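Local coordinates for protein probable peptidyl-prolyl cis-trans isomerase (Mimivirus, PDB 2OSE) that forms a homotrimer of cyclophilin-type subunits found in the virion and may catalyse the cis-trans isomerisation of peptidyl-prolyl bonds, at residues D7-G12 against G43-V48; V17-V22 against F198-C203; H82-N87 against S185-Y190. One frame throughout, in Å; residues are numbered along the deposited sequence.

Contact 2, with five of its eleven touching residues buried, lies nearest the chain's centre: two strands pair at the barrel wall through a ladder of backbone hydrogen bonds. Contacts 1 and 3 lie on opposite sides of the chain's centre, their centres about 31 Å apart. Contact 1 is partly buried and polar, with a glutamate carboxylate on helix 41-52 gripping the loop that leads into strand 16-23; contact 3, at the surface, has no direct hydrogen bond between its segments and relies on a histidine ring and an isoleucine. Both touch the strand pair: Phe47 of contact 1 packs on Val17 and Met19, while Met186 and Ile187 of contact 3 pack on Phe198. Only contact 3 meets other subunits.

Contact 1 (D7-G12 against G43-V48); sequences DLPNSG and GVENFV
Ser11 is held at two points by the carboxylate of Glu45, each oxygen taking one donor from the serine. The hydroxyl OG of Ser11 donates to the syn lone pair of Glu45 OE1 at 2.7 Å. The backbone N-H of Ser11 donates to Glu45 OE2 at 2.9 Å, again on the syn side but 26° out of the carboxylate plane. The glutamate reaches the loop because its chain bends at chi2 (-62°) as it leaves helix 41-52. Asn10 OD1 accepts from Gly12 N at 3.1 Å, an Asx turn that shapes the chain around Ser11. Arg37 joins the cluster with a salt bridge to Glu45 OE2 and a hydrogen bond to the carbonyl of Pro9. Carbon atoms flank the polar centre: the Pro9 ring slides past Glu45, with CG of the proline 3.8 Å from OE1, and Val48 CG1 lies 3.8 Å from Ser11 OG. Farther round the helix, Phe47 faces the barrel strands. The buried carboxylate is matched by a hydroxyl, a backbone amide and a guanidinium group, with a weak further bond to OE1 from Gln49 NE2, surroundings that would be expected to favour its ionised form while tying the N-terminal loop to the helix.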
ATOM      1  N   ASP A   7     -31.965   1.951 -21.788  1.00 56.10           N
ATOM      2  CA  ASP A   7     -33.270   1.594 -21.235  1.00 55.50           C
ATOM      3  C   ASP A   7     -33.186   1.256 -19.729  1.00 53.96           C
ATOM      4  O   ASP A   7     -33.286   0.093 -19.322  1.00 53.87           O
ATOM      5  CB  ASP A   7     -33.863   0.427 -22.047  1.00 56.20           C
ATOM      6  CG  ASP A   7     -35.359   0.200 -21.767  1.00 58.00           C
ATOM      7  OD1 ASP A   7     -36.092   1.188 -21.489  1.00 58.96           O
ATOM      8  OD2 ASP A   7     -35.793  -0.980 -21.841  1.00 59.53           O
ATOM      9  N   LEU A   8     -33.004   2.289 -18.914  1.00 52.36           N
ATOM     10  CA  LEU A   8     -32.686   2.128 -17.491  1.00 50.72           C
ATOM     11  C   LEU A   8     -33.839   1.561 -16.678  1.00 49.78           C
ATOM     12  O   LEU A   8     -34.991   1.981 -16.872  1.00 49.13           O
ATOM     13  CB  LEU A   8     -32.324   3.485 -16.885  1.00 50.82           C
ATOM     14  CG  LEU A   8     -30.980   4.141 -17.163  1.00 49.58           C
ATOM     15  CD1 LEU A   8     -30.935   5.411 -16.347  1.00 48.03           C
ATOM     16  CD2 LEU A   8     -29.846   3.194 -16.792  1.00 47.64           C
ATOM     17  N   PRO A   9     -33.535   0.661 -15.714  1.00 48.66           N
ATOM     18  CA  PRO A   9     -34.630   0.235 -14.835  1.00 47.54           C
ATOM     19  C   PRO A   9     -35.056   1.434 -14.007  1.00 46.41           C
ATOM     20  O   PRO A   9     -34.391   2.481 -14.026  1.00 45.44           O
ATOM     21  CB  PRO A   9     -34.001  -0.863 -13.964  1.00 47.66           C
ATOM     22  CG  PRO A   9     -32.531  -0.561 -13.982  1.00 48.18           C
ATOM     23  CD  PRO A   9     -32.249   0.042 -15.342  1.00 48.95           C
ATOM     24  N   ASN A  10     -36.192   1.335 -13.337  1.00 45.67           N
ATOM     25  CA  ASN A  10     -36.569   2.436 -12.463  1.00 45.06           C
ATOM     26  C   ASN A  10     -36.936   1.898 -11.104  1.00 44.23           C
ATOM     27  O   ASN A  10     -37.917   1.163 -10.963  1.00 44.24           O
ATOM     28  CB  ASN A  10     -37.675   3.297 -13.073  1.00 45.72           C
ATOM     29  CG  ASN A  10     -37.794   4.637 -12.396  1.00 46.38           C
ATOM     30  OD1 ASN A  10     -37.794   4.725 -11.165  1.00 47.04           O
ATOM     31  ND2 ASN A  10     -37.899   5.699 -13.193  1.00 49.14           N
ATOM     32  N   SER A  11     -36.112   2.240 -10.112  1.00 42.48           N
ATOM     33  CA  SER A  11     -36.204   1.615  -8.801  1.00 40.79           C
ATOM     34  C   SER A  11     -36.988   2.483  -7.823  1.00 39.33           C
ATOM     35  O   SER A  11     -37.169   2.112  -6.654  1.00 39.49           O
ATOM     36  CB  SER A  11     -34.805   1.277  -8.266  1.00 40.98           C
ATOM     37  OG  SER A  11     -34.278   0.120  -8.908  1.00 43.03           O
ATOM     38  N   GLY A  12     -37.444   3.626  -8.330  1.00 37.27           N
ATOM     39  CA  GLY A  12     -38.175   4.620  -7.587  1.00 36.04           C
ATOM     40  C   GLY A  12     -37.406   5.925  -7.620  1.00 35.38           C
ATOM     41  O   GLY A  12     -36.236   5.942  -7.977  1.00 34.95           O
ATOM     42  N   GLY A  43     -26.136   5.999 -12.448  1.00 28.85           N
ATOM     43  CA  GLY A  43     -25.236   5.681 -11.325  1.00 28.62           C
ATOM     44  C   GLY A  43     -25.994   5.196 -10.098  1.00 28.28           C
ATOM     45  O   GLY A  43     -25.534   4.300  -9.401  1.00 28.92           O
ATOM     46  N   VAL A  44     -27.145   5.803  -9.848  1.00 28.26           N
ATOM     47  CA  VAL A  44     -28.113   5.350  -8.814  1.00 27.74           C
ATOM     48  C   VAL A  44     -28.652   3.945  -9.098  1.00 29.05           C
ATOM     49  O   VAL A  44     -28.663   3.076  -8.203  1.00 28.29           O
ATOM     50  CB  VAL A  44     -29.247   6.386  -8.639  1.00 26.91           C
ATOM     51  CG1 VAL A  44     -30.414   5.814  -7.771  1.00 25.92           C
ATOM     52  CG2 VAL A  44     -28.673   7.621  -8.008  1.00 25.84           C
ATOM     53  N   GLU A  45     -29.092   3.701 -10.336  1.00 29.11           N
ATOM     54  CA  GLU A  45     -29.584   2.363 -10.676  1.00 30.36           C
ATOM     55  C   GLU A  45     -28.520   1.281 -10.555  1.00 30.30           C
ATOM     56  O   GLU A  45     -28.796   0.194 -10.059  1.00 30.39           O
ATOM     57  CB  GLU A  45     -30.304   2.325 -12.058  1.00 30.94           C
ATOM     58  CG  GLU A  45     -31.606   3.125 -12.094  1.00 31.67           C
ATOM     59  CD  GLU A  45     -32.714   2.632 -11.125  1.00 34.54           C
ATOM     60  OE1 GLU A  45     -32.778   1.433 -10.770  1.00 34.79           O
ATOM     61  OE2 GLU A  45     -33.542   3.480 -10.729  1.00 37.20           O
ATOM     62  N   ASN A  46     -27.287   1.591 -10.962  1.00 30.18           N
ATOM     63  CA  ASN A  46     -26.210   0.631 -10.788  1.00 30.23           C
ATOM     64  C   ASN A  46     -25.987   0.351  -9.297  1.00 29.00           C
ATOM     65  O   ASN A  46     -25.871  -0.788  -8.904  1.00 29.13           O
ATOM     66  CB  ASN A  46     -24.914   1.155 -11.429  1.00 30.83           C
ATOM     67  CG  ASN A  46     -23.764   0.155 -11.346  1.00 32.47           C
ATOM     68  OD1 ASN A  46     -23.907  -1.020 -11.725  1.00 34.78           O
ATOM     69  ND2 ASN A  46     -22.599   0.627 -10.866  1.00 33.12           N
ATOM     70  N   PHE A  47     -25.950   1.399  -8.478  1.00 28.33           N
ATOM     71  CA  PHE A  47     -25.798   1.216  -7.029  1.00 27.71           C
ATOM     72  C   PHE A  47     -26.913   0.341  -6.463  1.00 27.61           C
ATOM     73  O   PHE A  47     -26.642  -0.666  -5.808  1.00 27.44           O
ATOM     74  CB  PHE A  47     -25.743   2.557  -6.292  1.00 26.74           C
ATOM     75  CG  PHE A  47     -25.378   2.419  -4.826  1.00 27.03           C
ATOM     76  CD1 PHE A  47     -24.039   2.461  -4.420  1.00 23.01           C
ATOM     77  CD2 PHE A  47     -26.374   2.241  -3.850  1.00 27.85           C
ATOM     78  CE1 PHE A  47     -23.683   2.310  -3.073  1.00 25.58           C
ATOM     79  CE2 PHE A  47     -26.030   2.090  -2.488  1.00 28.78           C
ATOM     80  CZ  PHE A  47     -24.689   2.139  -2.099  1.00 25.30           C
ATOM     81  N   VAL A  48     -28.168   0.716  -6.723  1.00 27.51           N
ATOM     82  CA  VAL A  48     -29.299  -0.079  -6.225  1.00 28.98           C
ATOM     83  C   VAL A  48     -29.306  -1.537  -6.721  1.00 29.45           C
ATOM     84  O   VAL A  48     -29.572  -2.454  -5.938  1.00 28.78           O
ATOM     85  CB  VAL A  48     -30.685   0.620  -6.491  1.00 29.22           C
ATOM     86  CG1 VAL A  48     -31.823  -0.233  -5.994  1.00 30.56           C
ATOM     87  CG2 VAL A  48     -30.768   1.963  -5.825  1.00 29.46           C
TER

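Contact 2 (V17-V22 against F198-C203); sequences VYMDIV and FSIGKC
Val22 and Ser199 form a hydrogen-bonded pair in the antiparallel ladder between strands 16-23 and 198-205, neighbours in the wall of the cyclophilin beta barrel. Val22 N donates to Ser199 O at 2.8 Å, and Ser199 N returns a bond to Val22 O. Gly201 N reaches Asp20 O from 47° out of the carbonyl plane, whereas Asp20 N meets Lys202 O almost head-on, at a C=O...N angle of 173°. This change accompanies a beta bulge where the chain turns a corner at Lys202: the register shifts by one residue between the Met19-Cys203 and Ile21-Ile200 pairs. Cys203 CA also makes a CA-H...O contact with Tyr18 O, 3.2 Å away.

Met19, Ile21, Ile200 and Cys203 share one face. The CG of Met19 lies 3.9 Å from both Ile200 CG2 and Cys203 CB, and the extended methionine chain carries its sulfur on to Ile200 CD1. Helix 41-52 covers Met19 through Phe47 and Thr51, while Val179 and Ile183 of helix 177-186 cover Ile21. Val22 and Ser199 occupy the other face, and Val22 CG2 also reaches Gly201 CA at 3.7 Å. Asp20 makes a salt bridge with Arg30 through OD1; its OD2 accepts from a water at 2.7 Å, and the same water accepts from Lys202 N at 2.9 Å.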
ATOM      1  N   VAL A  17     -31.951   1.638   0.627  1.00 23.00           N
ATOM      2  CA  VAL A  17     -31.207   0.375   0.683  1.00 22.65           C
ATOM      3  C   VAL A  17     -30.511   0.259   2.022  1.00 23.09           C
ATOM      4  O   VAL A  17     -30.364   1.257   2.735  1.00 23.28           O
ATOM      5  CB  VAL A  17     -30.150   0.265  -0.431  1.00 23.24           C
ATOM      6  CG1 VAL A  17     -30.792   0.338  -1.843  1.00 21.42           C
ATOM      7  CG2 VAL A  17     -29.067   1.350  -0.234  1.00 21.93           C
ATOM      8  N   TYR A  18     -30.072  -0.954   2.350  1.00 23.23           N
ATOM      9  CA  TYR A  18     -29.300  -1.213   3.566  1.00 24.16           C
ATOM     10  C   TYR A  18     -28.013  -1.988   3.273  1.00 24.26           C
ATOM     11  O   TYR A  18     -27.918  -2.723   2.276  1.00 23.70           O
ATOM     12  CB  TYR A  18     -30.154  -1.979   4.597  1.00 24.79           C
ATOM     13  CG  TYR A  18     -30.755  -3.267   4.036  1.00 25.55           C
ATOM     14  CD1 TYR A  18     -30.065  -4.471   4.129  1.00 27.28           C
ATOM     15  CD2 TYR A  18     -32.003  -3.264   3.375  1.00 27.33           C
ATOM     16  CE1 TYR A  18     -30.606  -5.674   3.586  1.00 28.55           C
ATOM     17  CE2 TYR A  18     -32.532  -4.453   2.817  1.00 28.70           C
ATOM     18  CZ  TYR A  18     -31.819  -5.644   2.931  1.00 27.86           C
ATOM     19  OH  TYR A  18     -32.338  -6.821   2.387  1.00 31.70           O
ATOM     20  N   MET A  19     -27.048  -1.826   4.168  1.00 25.08           N
ATOM     21  CA  MET A  19     -25.778  -2.545   4.149  1.00 27.62           C
ATOM     22  C   MET A  19     -25.331  -2.795   5.589  1.00 26.24           C
ATOM     23  O   MET A  19     -25.033  -1.828   6.328  1.00 24.73           O
ATOM     24  CB  MET A  19     -24.677  -1.676   3.531  1.00 26.84           C
ATOM     25  CG  MET A  19     -24.558  -1.697   2.086  1.00 30.74           C
ATOM     26  SD  MET A  19     -23.375  -0.396   1.548  1.00 32.33           S
ATOM     27  CE  MET A  19     -23.694  -0.667  -0.188  1.00 30.54           C
ATOM     28  N   ASP A  20     -25.202  -4.067   5.954  1.00 26.18           N
ATOM     29  CA  ASP A  20     -24.431  -4.445   7.171  1.00 25.79           C
ATOM     30  C   ASP A  20     -22.952  -4.139   6.974  1.00 25.14           C
ATOM     31  O   ASP A  20     -22.423  -4.326   5.866  1.00 24.43           O
ATOM     32  CB  ASP A  20     -24.559  -5.941   7.460  1.00 25.26           C
ATOM     33  CG  ASP A  20     -25.808  -6.283   8.165  1.00 28.78           C
ATOM     34  OD1 ASP A  20     -26.398  -5.414   8.861  1.00 32.12           O
ATOM     35  OD2 ASP A  20     -26.232  -7.443   8.025  1.00 30.45           O
ATOM     36  N   ILE A  21     -22.297  -3.666   8.036  1.00 25.34           N
ATOM     37  CA  ILE A  21     -20.832  -3.442   8.039  1.00 26.25           C
ATOM     38  C   ILE A  21     -20.236  -4.518   8.936  1.00 28.00           C
ATOM     39  O   ILE A  21     -20.742  -4.759  10.038  1.00 28.15           O
ATOM     40  CB  ILE A  21     -20.435  -2.022   8.550  1.00 27.24           C
ATOM     41  CG1 ILE A  21     -21.245  -0.930   7.799  1.00 26.20           C
ATOM     42  CG2 ILE A  21     -18.900  -1.759   8.411  1.00 25.40           C
ATOM     43  CD1 ILE A  21     -20.763  -0.703   6.365  1.00 28.80           C
ATOM     44  N   VAL A  22     -19.234  -5.218   8.411  1.00 29.08           N
ATOM     45  CA  VAL A  22     -18.669  -6.403   9.080  1.00 30.00           C
ATOM     46  C   VAL A  22     -17.214  -6.084   9.424  1.00 30.55           C
ATOM     47  O   VAL A  22     -16.517  -5.403   8.672  1.00 29.39           O
ATOM     48  CB  VAL A  22     -18.791  -7.675   8.161  1.00 30.20           C
ATOM     49  CG1 VAL A  22     -17.982  -8.900   8.710  1.00 31.08           C
ATOM     50  CG2 VAL A  22     -20.263  -8.044   7.950  1.00 28.19           C
ATOM     51  N   PHE A 198     -12.663  -3.442   7.125  1.00 34.26           N
ATOM     52  CA  PHE A 198     -14.125  -3.446   7.129  1.00 31.03           C
ATOM     53  C   PHE A 198     -14.663  -3.989   5.823  1.00 30.22           C
ATOM     54  O   PHE A 198     -14.065  -3.805   4.760  1.00 30.39           O
ATOM     55  CB  PHE A 198     -14.647  -2.008   7.358  1.00 30.12           C
ATOM     56  CG  PHE A 198     -14.242  -1.440   8.680  1.00 29.15           C
ATOM     57  CD1 PHE A 198     -14.902  -1.818   9.842  1.00 28.89           C
ATOM     58  CD2 PHE A 198     -13.192  -0.560   8.775  1.00 26.59           C
ATOM     59  CE1 PHE A 198     -14.515  -1.300  11.066  1.00 27.97           C
ATOM     60  CE2 PHE A 198     -12.799  -0.037  10.016  1.00 26.21           C
ATOM     61  CZ  PHE A 198     -13.444  -0.404  11.144  1.00 26.40           C
ATOM     62  N   SER A 199     -15.829  -4.614   5.878  1.00 29.85           N
ATOM     63  CA  SER A 199     -16.444  -5.079   4.639  1.00 28.39           C
ATOM     64  C   SER A 199     -17.939  -4.942   4.708  1.00 27.78           C
ATOM     65  O   SER A 199     -18.504  -4.705   5.789  1.00 27.54           O
ATOM     66  CB  SER A 199     -16.052  -6.535   4.355  1.00 29.02           C
ATOM     67  OG  SER A 199     -16.325  -7.317   5.500  1.00 30.42           O
ATOM     68  N   ILE A 200     -18.578  -5.104   3.558  1.00 26.32           N
ATOM     69  CA  ILE A 200     -20.032  -5.103   3.461  1.00 27.23           C
ATOM     70  C   ILE A 200     -20.533  -6.529   3.693  1.00 29.02           C
ATOM     71  O   ILE A 200     -19.998  -7.485   3.079  1.00 30.12           O
ATOM     72  CB  ILE A 200     -20.495  -4.560   2.062  1.00 26.92           C
ATOM     73  CG1 ILE A 200     -19.954  -3.128   1.851  1.00 27.56           C
ATOM     74  CG2 ILE A 200     -22.004  -4.639   1.898  1.00 27.12           C
ATOM     75  CD1 ILE A 200     -20.070  -2.584   0.338  1.00 25.77           C
ATOM     76  N   GLY A 201     -21.514  -6.677   4.587  1.00 28.03           N
ATOM     77  CA  GLY A 201     -22.221  -7.941   4.786  1.00 27.16           C
ATOM     78  C   GLY A 201     -23.487  -7.985   3.972  1.00 27.34           C
ATOM     79  O   GLY A 201     -23.502  -7.525   2.832  1.00 26.86           O
ATOM     80  N   LYS A 202     -24.561  -8.552   4.528  1.00 27.65           N
ATOM     81  CA  LYS A 202     -25.822  -8.577   3.801  1.00 29.38           C
ATOM     82  C   LYS A 202     -26.219  -7.167   3.346  1.00 28.68           C
ATOM     83  O   LYS A 202     -25.978  -6.191   4.049  1.00 28.25           O
ATOM     84  CB  LYS A 202     -26.961  -9.171   4.660  1.00 30.75           C
ATOM     85  CG  LYS A 202     -26.985 -10.697   4.785  1.00 31.05           C
ATOM     86  CD  LYS A 202     -28.425 -11.178   5.171  1.00 33.67           C
ATOM     87  CE  LYS A 202     -28.541 -12.696   5.137  1.00 41.46           C
ATOM     88  NZ  LYS A 202     -28.772 -13.230   3.731  1.00 47.88           N
ATOM     89  N   CYS A 203     -26.822  -7.077   2.165  1.00 28.03           N
ATOM     90  CA  CYS A 203     -27.279  -5.809   1.642  1.00 27.41           C
ATOM     91  C   CYS A 203     -28.521  -6.086   0.801  1.00 27.02           C
ATOM     92  O   CYS A 203     -28.813  -7.243   0.440  1.00 26.50           O
ATOM     93  CB  CYS A 203     -26.166  -5.079   0.865  1.00 27.72           C
ATOM     94  SG  CYS A 203     -25.456  -5.999  -0.501  1.00 30.07           S
TER
HETATM   95  O   HOH W   1     -24.493  -9.371   7.317  1.00 29.26           O
HETATM   96  O   HOH W   2     -14.431  -7.693   7.086  1.00 32.30           O

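Contact 3 (H82-N87 against S185-Y190); sequences HNVLHN and SMIKPY
One face of the His86 imidazole is met by Lys188 CA, offset toward the rim. This CA sits 3.8 Å from the ring centroid and 23° off the ring normal, a CH-pi contact, and Lys188 CB continues alongside to 3.9 Å from His86 CE1. The two side chains run side by side in the same direction, their polar ends apart, with His86 NE2 and Lys188 NZ 5.8 Å from each other. Pro189 crosses the histidine at about a right angle and brings its CD to 3.6 Å from His86 CD2. The ring extends over this turn because CG stands opposite the backbone N (chi1 179°), and a hydrogen bond between ND1 and the carbonyl oxygen of Asn184, in the last turn of helix 177-186, restrains its rotation.

Ile187 lays CG1 and CD1 against N and CA of His86. With chi1 at 68°, CG1 lies between the isoleucine's own N and carbonyl carbon, and the straight chain beyond delivers CD1 to 3.6 Å from His86 N. The same methyl lies 4.0 Å from Val84 CB, while the carbonyl O of Ile187 is 3.4 Å from His86 CB. Tyr195 touches both Val84 and Ile187, and Phe198 of strand 198-205 touches Ile187. At the subunit boundaries, Lys188 packs on Thr135 of a second subunit, and His82 and Asn83 on Gly192 of the third. The turn after helix 177-186 is thus packed against the end of strand 83-85 at the edge of the cyclophilin barrel, beside the trimer interfaces.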
ATOM      1  N   HIS A  82     -11.831  -0.242   0.871  1.00 36.75           N
ATOM      2  CA  HIS A  82     -10.434  -0.323   0.379  1.00 37.97           C
ATOM      3  C   HIS A  82      -9.602   0.939   0.563  1.00 38.98           C
ATOM      4  O   HIS A  82      -8.356   0.883   0.540  1.00 40.96           O
ATOM      5  CB  HIS A  82     -10.373  -0.848  -1.072  1.00 37.43           C
ATOM      6  CG  HIS A  82     -11.091  -0.001  -2.092  1.00 36.17           C
ATOM      7  ND1 HIS A  82     -10.688   1.274  -2.428  1.00 35.59           N
ATOM      8  CD2 HIS A  82     -12.134  -0.286  -2.908  1.00 34.60           C
ATOM      9  CE1 HIS A  82     -11.458   1.745  -3.389  1.00 34.57           C
ATOM     10  NE2 HIS A  82     -12.349   0.820  -3.696  1.00 35.90           N
ATOM     11  N   ASN A  83     -10.274   2.073   0.742  1.00 38.82           N
ATOM     12  CA  ASN A  83      -9.620   3.343   0.982  1.00 38.33           C
ATOM     13  C   ASN A  83     -10.439   3.932   2.107  1.00 38.85           C
ATOM     14  O   ASN A  83     -11.692   4.018   1.986  1.00 38.84           O
ATOM     15  CB  ASN A  83      -9.717   4.287  -0.241  1.00 38.26           C
ATOM     16  CG  ASN A  83      -8.635   4.047  -1.296  1.00 39.72           C
ATOM     17  OD1 ASN A  83      -7.765   4.892  -1.490  1.00 41.29           O
ATOM     18  ND2 ASN A  83      -8.696   2.910  -1.989  1.00 38.50           N
ATOM     19  N   VAL A  84      -9.761   4.285   3.202  1.00 37.53           N
ATOM     20  CA  VAL A  84     -10.404   4.797   4.412  1.00 36.49           C
ATOM     21  C   VAL A  84      -9.534   5.909   4.943  1.00 36.42           C
ATOM     22  O   VAL A  84      -8.282   5.819   4.896  1.00 37.21           O
ATOM     23  CB  VAL A  84     -10.683   3.718   5.498  1.00 36.90           C
ATOM     24  CG1 VAL A  84     -11.576   2.586   4.951  1.00 34.94           C
ATOM     25  CG2 VAL A  84      -9.371   3.157   6.122  1.00 38.26           C
ATOM     26  N   LEU A  85     -10.179   6.983   5.393  1.00 33.73           N
ATOM     27  CA  LEU A  85      -9.460   8.160   5.844  1.00 31.74           C
ATOM     28  C   LEU A  85     -10.188   8.770   7.030  1.00 31.19           C
ATOM     29  O   LEU A  85     -11.304   9.303   6.870  1.00 29.40           O
ATOM     30  CB  LEU A  85      -9.295   9.177   4.694  1.00 31.07           C
ATOM     31  CG  LEU A  85      -8.457  10.414   5.045  1.00 31.45           C
ATOM     32  CD1 LEU A  85      -7.026   9.987   5.433  1.00 35.48           C
ATOM     33  CD2 LEU A  85      -8.471  11.511   3.941  1.00 30.86           C
ATOM     34  N   HIS A  86      -9.556   8.669   8.208  1.00 29.50           N
ATOM     35  CA  HIS A  86     -10.078   9.225   9.480  1.00 28.76           C
ATOM     36  C   HIS A  86     -10.593  10.640   9.299  1.00 28.58           C
ATOM     37  O   HIS A  86      -9.932  11.490   8.662  1.00 29.20           O
ATOM     38  CB  HIS A  86      -8.997   9.130  10.595  1.00 28.54           C
ATOM     39  CG  HIS A  86      -9.417   9.681  11.928  1.00 24.98           C
ATOM     40  ND1 HIS A  86     -10.252   9.001  12.794  1.00 27.68           N
ATOM     41  CD2 HIS A  86      -9.045  10.808  12.579  1.00 26.53           C
ATOM     42  CE1 HIS A  86     -10.433   9.722  13.892  1.00 25.06           C
ATOM     43  NE2 HIS A  86      -9.701  10.816  13.790  1.00 25.41           N
ATOM     44  N   ASN A  87     -11.784  10.902   9.851  1.00 28.65           N
ATOM     45  CA  ASN A  87     -12.435  12.234   9.809  1.00 28.23           C
ATOM     46  C   ASN A  87     -12.805  12.684   8.400  1.00 27.70           C
ATOM     47  O   ASN A  87     -13.129  13.858   8.189  1.00 27.09           O
ATOM     48  CB  ASN A  87     -11.583  13.342  10.462  1.00 29.21           C
ATOM     49  CG  ASN A  87     -11.572  13.287  11.963  1.00 32.42           C
ATOM     50  OD1 ASN A  87     -10.737  13.939  12.609  1.00 39.41           O
ATOM     51  ND2 ASN A  87     -12.481  12.532  12.540  1.00 31.63           N
ATOM     52  N   SER A 185     -13.764   6.081  14.724  1.00 28.71           N
ATOM     53  CA  SER A 185     -12.952   5.876  15.934  1.00 31.29           C
ATOM     54  C   SER A 185     -11.873   4.817  15.712  1.00 31.57           C
ATOM     55  O   SER A 185     -10.748   5.009  16.112  1.00 33.01           O
ATOM     56  CB  SER A 185     -13.810   5.479  17.117  1.00 30.57           C
ATOM     57  OG  SER A 185     -14.521   6.637  17.533  1.00 35.85           O
ATOM     58  N   MET A 186     -12.228   3.695  15.096  1.00 32.23           N
ATOM     59  CA  MET A 186     -11.274   2.608  14.916  1.00 33.23           C
ATOM     60  C   MET A 186     -10.163   2.899  13.920  1.00 32.83           C
ATOM     61  O   MET A 186      -9.165   2.170  13.895  1.00 34.45           O
ATOM     62  CB  MET A 186     -11.985   1.335  14.533  1.00 32.85           C
ATOM     63  CG  MET A 186     -12.843   0.828  15.647  1.00 33.13           C
ATOM     64  SD  MET A 186     -13.513  -0.742  15.206  1.00 36.37           S
ATOM     65  CE  MET A 186     -15.015  -0.219  14.432  1.00 35.96           C
ATOM     66  N   ILE A 187     -10.326   3.943  13.107  1.00 31.18           N
ATOM     67  CA  ILE A 187      -9.307   4.325  12.153  1.00 30.29           C
ATOM     68  C   ILE A 187      -8.509   5.573  12.557  1.00 29.95           C
ATOM     69  O   ILE A 187      -7.780   6.114  11.742  1.00 27.64           O
ATOM     70  CB  ILE A 187      -9.812   4.398  10.662  1.00 31.06           C
ATOM     71  CG1 ILE A 187     -10.802   5.553  10.438  1.00 28.10           C
ATOM     72  CG2 ILE A 187     -10.377   3.008  10.217  1.00 29.55           C
ATOM     73  CD1 ILE A 187     -11.310   5.657   8.956  1.00 29.11           C
ATOM     74  N   LYS A 188      -8.617   5.978  13.824  1.00 30.17           N
ATOM     75  CA  LYS A 188      -7.790   7.066  14.336  1.00 31.65           C
ATOM     76  C   LYS A 188      -6.314   6.707  14.084  1.00 31.17           C
ATOM     77  O   LYS A 188      -5.895   5.598  14.417  1.00 29.76           O
ATOM     78  CB  LYS A 188      -8.063   7.282  15.824  1.00 32.47           C
ATOM     79  CG  LYS A 188      -7.254   8.447  16.438  1.00 34.65           C
ATOM     80  CD  LYS A 188      -7.400   8.457  17.939  1.00 39.20           C
ATOM     81  CE  LYS A 188      -6.201   9.128  18.635  1.00 45.24           C
ATOM     82  NZ  LYS A 188      -6.079  10.592  18.297  1.00 48.78           N
ATOM     83  N   PRO A 189      -5.573   7.592  13.383  1.00 31.69           N
ATOM     84  CA  PRO A 189      -4.212   7.197  12.981  1.00 31.81           C
ATOM     85  C   PRO A 189      -3.144   7.293  14.076  1.00 31.78           C
ATOM     86  O   PRO A 189      -3.168   8.184  14.950  1.00 31.27           O
ATOM     87  CB  PRO A 189      -3.893   8.143  11.829  1.00 31.77           C
ATOM     88  CG  PRO A 189      -4.664   9.399  12.162  1.00 32.81           C
ATOM     89  CD  PRO A 189      -5.959   8.905  12.817  1.00 31.39           C
ATOM     90  N   TYR A 190      -2.235   6.332  13.999  1.00 31.53           N
ATOM     91  CA  TYR A 190      -1.080   6.207  14.868  1.00 31.48           C
ATOM     92  C   TYR A 190      -0.010   5.623  13.957  1.00 30.10           C
ATOM     93  O   TYR A 190      -0.300   4.684  13.230  1.00 29.60           O
ATOM     94  CB  TYR A 190      -1.363   5.179  15.961  1.00 31.42           C
ATOM     95  CG  TYR A 190      -2.226   5.681  17.079  1.00 32.05           C
ATOM     96  CD1 TYR A 190      -1.784   6.716  17.890  1.00 33.70           C
ATOM     97  CD2 TYR A 190      -3.479   5.116  17.336  1.00 32.41           C
ATOM     98  CE1 TYR A 190      -2.542   7.190  18.948  1.00 36.39           C
ATOM     99  CE2 TYR A 190      -4.272   5.583  18.430  1.00 34.23           C
ATOM    100  CZ  TYR A 190      -3.777   6.628  19.220  1.00 35.24           C
ATOM    101  OH  TYR A 190      -4.472   7.149  20.310  1.00 38.71           O
TER